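Local coordinates for cobalamin (Vitamin B12) biosynthesis CbiX protein (Marinobacter aquaeolei, PDB 3LYH), which is probably a metal-binding lyase of the CbiX family, whose relatives belong to the chelatase clan and serve cobalamin biosynthesis, at residues N55-G59 with Q60-Q64; L111-R114 with D115-E119. One frame throughout, in Å; residues are numbered along the deposited sequence. Where two conformers were deposited one is given.

Contact 1: residues N55-G59 with Q60-Q64; sequences NRAKG and QGVEQ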
loop_
_atom_site.group_PDB
_atom_site.type_symbol
_atom_site.label_atom_id
_atom_site.label_comp_id
_atom_site.label_asym_id
_atom_site.label_seq_id
_atom_site.Cartn_x
_atom_site.Cartn_y
_atom_site.Cartn_z
ATOM N N ASN B 55 25.333 -0.861 -3.630
ATOM C CA ASN B 55 26.604 -1.309 -4.225
ATOM C C ASN B 55 26.681 -0.913 -5.707
ATOM O O ASN B 55 27.703 -0.429 -6.183
ATOM C CB ASN B 55 26.754 -2.824 -4.030
ATOM C CG ASN B 55 28.191 -3.290 -4.042
ATOM O OD1 ASN B 55 28.985 -2.907 -3.186
ATOM N ND2 ASN B 55 28.529 -4.146 -5.004
ATOM N N ARG B 56 25.563 -1.072 -6.415
ATOM C CA ARG B 56 25.463 -0.745 -7.832
ATOM C C ARG B 56 25.485 0.760 -8.148
ATOM O O ARG B 56 26.120 1.181 -9.124
ATOM C CB ARG B 56 24.164 -1.347 -8.431
ATOM C CG ARG B 56 24.249 -2.792 -8.893
ATOM C CD ARG B 56 23.266 -3.038 -10.058
ATOM N NE ARG B 56 22.892 -4.449 -10.177
ATOM C CZ ARG B 56 21.722 -4.991 -9.814
ATOM N NH1 ARG B 56 20.720 -4.261 -9.311
ATOM N NH2 ARG B 56 21.546 -6.306 -9.967
ATOM N N ALA B 57 24.754 1.556 -7.378
ATOM C CA ALA B 57 24.716 2.994 -7.586
ATOM C C ALA B 57 26.109 3.565 -7.249
ATOM O O ALA B 57 26.606 4.441 -7.953
ATOM C CB ALA B 57 23.623 3.629 -6.731
ATOM N N LYS B 58 26.711 3.016 -6.186
ATOM C CA LYS B 58 28.049 3.380 -5.697
ATOM C C LYS B 58 29.145 3.021 -6.690
ATOM O O LYS B 58 30.012 3.851 -6.981
ATOM C CB LYS B 58 28.312 2.699 -4.341
ATOM C CG LYS B 58 29.655 2.997 -3.663
ATOM C CD LYS B 58 29.955 4.488 -3.582
ATOM C CE LYS B 58 31.332 4.743 -2.984
ATOM N NZ LYS B 58 31.226 4.795 -1.517
ATOM N N GLY B 59 29.098 1.797 -7.220
ATOM C CA GLY B 59 29.951 1.402 -8.352
ATOM C C GLY B 59 29.849 2.301 -9.591
ATOM O O GLY B 59 30.784 2.337 -10.408
ATOM N N GLN B 60 28.736 3.021 -9.741
ATOM C CA GLN B 60 28.543 4.049 -10.781
ATOM C C GLN B 60 28.720 5.498 -10.294
ATOM O O GLN B 60 28.304 6.434 -10.993
ATOM C CB GLN B 60 27.138 3.918 -11.374
ATOM C CG GLN B 60 26.819 2.517 -11.936
ATOM C CD GLN B 60 27.225 2.352 -13.386
ATOM O OE1 GLN B 60 28.228 1.703 -13.697
ATOM N NE2 GLN B 60 26.450 2.949 -14.284
ATOM N N GLY B 61 29.293 5.693 -9.099
ATOM C CA GLY B 61 29.571 7.045 -8.577
ATOM C C GLY B 61 28.509 7.775 -7.760
ATOM O O GLY B 61 28.707 8.945 -7.399
ATOM N N VAL B 62 27.381 7.118 -7.468
ATOM C CA VAL B 62 26.326 7.744 -6.685
ATOM C C VAL B 62 26.653 7.596 -5.213
ATOM O O VAL B 62 26.988 6.508 -4.741
ATOM C CB VAL B 62 24.924 7.133 -6.955
ATOM C CG1 VAL B 62 23.883 7.808 -6.084
ATOM C CG2 VAL B 62 24.571 7.266 -8.434
ATOM N N GLU B 63 26.581 8.715 -4.508
ATOM C CA GLU B 63 26.901 8.761 -3.103
ATOM C C GLU B 63 25.716 9.158 -2.207
ATOM O O GLU B 63 25.847 8.983 -1.002
ATOM C CB GLU B 63 28.078 9.721 -2.866
ATOM C CG GLU B 63 29.285 9.440 -3.768
ATOM C CD GLU B 63 29.951 8.076 -3.527
ATOM O OE1 GLU B 63 29.813 7.499 -2.429
ATOM O OE2 GLU B 63 30.652 7.591 -4.449
ATOM N N GLN B 64 24.630 9.701 -2.794
ATOM C CA GLN B 64 23.486 10.270 -2.050
ATOM C C GLN B 64 22.245 9.471 -2.450
ATOM O O GLN B 64 21.977 9.266 -3.648
ATOM C CB GLN B 64 23.256 11.745 -2.396
ATOM C CG GLN B 64 24.409 12.694 -2.001
ATOM C CD GLN B 64 24.506 12.945 -0.515
ATOM O OE1 GLN B 64 23.515 12.826 0.218
ATOM N NE2 GLN B 64 25.711 13.308 -0.055
#
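Ala57 and Val62 form the tight side of this helix end: the alanine methyl lies 3.7 Å from Val62 CB, and both side chains also rest on Gln7 of strand 6-12. Alanine suits the buried spot because it lets the returning chain come close, while the branched valine closes over it. Val62 CG1 lies opposite the backbone N (chi1 179°), which leaves CG2 beside that N and against Ala57 O, 3.5 Å away. The same carbonyl accepts Val62 N at 2.8 Å, a nearly straight bond whose donor stands above the carbonyl plane. With Gly61 N to Lys58 O at 2.9 Å, this makes a Schellman motif that ends helix 50-59 and turns the chain into strand 64-69. Gly61 is its C-prime residue; at phi 89° and psi 4° a CB would be jammed against the preceding carbonyl oxygen, so glycine fits. Val62 O, buried without a conventional partner, receives a CA-H...O contact from Lys58 CA at 3.4 Å. On the outer side the hold is looser. Lys58 bends at chi2 and chi4 to lay CD and CE across the Glu63 carboxylate; NZ makes a weakly hydrogen-bonded salt bridge to Glu63 OE1 at 3.2 Å, and its stronger partner is His93 O. A methionine in place of Lys58 would probably leave the Glu63 carboxylate without this countercharge and His93 O without this donor. Gln60, exposed, sets CG 3.2 Å from Arg56 O, while its own backbone N gives only weak bonds to Arg56 O and Ala57 O.

Contact 2: residues L111-R114 with D115-E119; sequences LAIR and DVVKE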
loop_
_atom_site.group_PDB
_atom_site.type_symbol
_atom_site.label_atom_id
_atom_site.label_comp_id
_atom_site.label_asym_id
_atom_site.label_seq_id
_atom_site.Cartn_x
_atom_site.Cartn_y
_atom_site.Cartn_z
ATOM N N LEU B 111 -5.826 10.297 -2.118
ATOM C CA LEU B 111 -6.520 10.756 -3.305
ATOM C C LEU B 111 -6.571 9.692 -4.388
ATOM O O LEU B 111 -7.640 9.484 -5.011
ATOM C CB LEU B 111 -5.894 12.044 -3.848
ATOM C CG LEU B 111 -6.002 13.224 -2.893
ATOM C CD1 LEU B 111 -5.132 14.327 -3.521
ATOM C CD2 LEU B 111 -7.382 13.703 -2.585
ATOM N N ALA B 112 -5.464 8.986 -4.585
ATOM C CA ALA B 112 -5.387 7.892 -5.536
ATOM C C ALA B 112 -6.388 6.818 -5.145
ATOM O O ALA B 112 -7.094 6.298 -5.983
ATOM C CB ALA B 112 -3.976 7.277 -5.577
ATOM N N ILE B 113 -6.444 6.500 -3.858
ATOM C CA ILE B 113 -7.393 5.499 -3.363
ATOM C C ILE B 113 -8.840 5.899 -3.667
ATOM O O ILE B 113 -9.645 5.113 -4.138
ATOM C CB ILE B 113 -7.166 5.201 -1.835
ATOM C CG1 ILE B 113 -5.850 4.467 -1.644
ATOM C CG2 ILE B 113 -8.336 4.435 -1.234
ATOM C CD1 ILE B 113 -5.374 4.408 -0.182
ATOM N N ARG B 114 -9.167 7.161 -3.441
ATOM C CA ARG B 114 -10.496 7.666 -3.783
ATOM C C ARG B 114 -10.780 7.444 -5.280
ATOM O O ARG B 114 -11.867 7.056 -5.661
ATOM C CB ARG B 114 -10.627 9.158 -3.456
ATOM C CG ARG B 114 -11.996 9.688 -3.637
ATOM C CD ARG B 114 -12.090 11.164 -3.389
ATOM N NE ARG B 114 -11.179 11.890 -4.257
ATOM C CZ ARG B 114 -10.894 13.181 -4.114
ATOM N NH1 ARG B 114 -11.455 13.903 -3.144
ATOM N NH2 ARG B 114 -10.037 13.746 -4.947
ATOM N N ASP B 115 -9.808 7.787 -6.107
ATOM C CA ASP B 115 -9.965 7.646 -7.549
ATOM C C ASP B 115 -10.233 6.179 -7.953
ATOM O O ASP B 115 -11.100 5.899 -8.782
ATOM C CB ASP B 115 -8.746 8.188 -8.286
ATOM C CG ASP B 115 -8.572 9.709 -8.141
ATOM O OD1 ASP B 115 -9.540 10.449 -7.785
ATOM O OD2 ASP B 115 -7.406 10.144 -8.359
ATOM N N VAL B 116 -9.535 5.238 -7.314
ATOM C CA VAL B 116 -9.758 3.818 -7.557
ATOM C C VAL B 116 -11.147 3.408 -7.087
ATOM O O VAL B 116 -11.858 2.680 -7.790
ATOM C CB VAL B 116 -8.697 2.946 -6.856
ATOM C CG1 VAL B 116 -8.997 1.434 -6.945
ATOM C CG2 VAL B 116 -7.317 3.228 -7.478
ATOM N N VAL B 117 -11.536 3.869 -5.886
ATOM C CA VAL B 117 -12.848 3.544 -5.337
ATOM C C VAL B 117 -13.981 4.061 -6.254
ATOM O O VAL B 117 -14.973 3.334 -6.506
ATOM C CB VAL B 117 -13.059 4.051 -3.904
ATOM C CG1 VAL B 117 -14.499 3.866 -3.479
ATOM C CG2 VAL B 117 -12.119 3.322 -2.939
ATOM N N LYS B 118 -13.839 5.270 -6.804
ATOM C CA LYS B 118 -14.782 5.782 -7.822
ATOM C C LYS B 118 -14.899 4.871 -9.055
ATOM O O LYS B 118 -15.999 4.659 -9.538
ATOM C CB LYS B 118 -14.418 7.212 -8.241
ATOM C CG LYS B 118 -14.650 8.241 -7.139
ATOM C CD LYS B 118 -13.942 9.618 -7.363
ATOM C CE LYS B 118 -14.526 10.446 -8.527
ATOM N NZ LYS B 118 -13.936 11.864 -8.634
ATOM N N GLU B 119 -13.768 4.364 -9.556
ATOM C CA GLU B 119 -13.786 3.418 -10.672
ATOM C C GLU B 119 -14.560 2.156 -10.263
ATOM O O GLU B 119 -15.369 1.676 -11.040
ATOM C CB GLU B 119 -12.394 3.000 -11.132
ATOM C CG GLU B 119 -11.522 4.061 -11.716
ATOM C CD GLU B 119 -10.078 3.569 -12.014
ATOM O OE1 GLU B 119 -9.657 2.446 -11.613
ATOM O OE2 GLU B 119 -9.349 4.364 -12.653
#
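Four backbone bonds tie Leu111-Arg114 to Asp115-Glu119 within helix 107-125, each running from an N-H to the carbonyl four residues earlier. Val117 N to Ile113 O and Lys118 N to Arg114 O both measure 2.9 Å; this is regular alpha-helix. Around that frame the charged side chains meet less closely. Arg114 NE is 4.1 Å from Asp115 OD1, too far for a salt bridge, although the carboxylate oxygen sits at the guanidinium edge, near its plane. The arginine extends from the helix with CG opposite the backbone N (chi1 -173°) and then bends at chi3, bringing Leu111 CD2 to one guanidinium face, 3.5 Å from the plane and offset toward the rim. Leucine suits this place, offering a methyl to a flat cation. Arg114 NH1 also makes a weak hydrogen bond to Ser34 of the second subunit. On the apolar side Ile113 CG2 and Val117 CG2 stand 4.3 Å apart, successive turns of a ridge that packs on Ile103 and Ile35 of the second subunit. Glu119 forms a salt bridge with Arg108 of that subunit, which Asp115 approaches only as a long, weak pair. The chemistry is consistent with a helix that serves as a dimer surface: branched aliphatics supply the buried seam and acidic groups meet the partner's arginine, while the nearby Asp115 carboxylate probably offsets part of the Arg114 charge.

Overall arrangement
The contacts lie on opposite sides of the chain's centre, with centres 37 Å apart, and share no helix or strand. Both are partly buried, but by different neighbours. Contact 1 lies at the end of helix 50-59, where the chain turns into strand 64-69 of the parallel sheet, and its apolar side is buried within its own chain, with no other chain of the assembly touching it. Contact 2 lies in the middle of helix 107-125, and its apolar side meets the second subunit. Their backbone chemistry differs accordingly. At 55-64 the bonding pattern changes to stop a helix, whereas at 111-119 it simply repeats; salt bridging is intramolecular in the first and reaches across the dimer in the second.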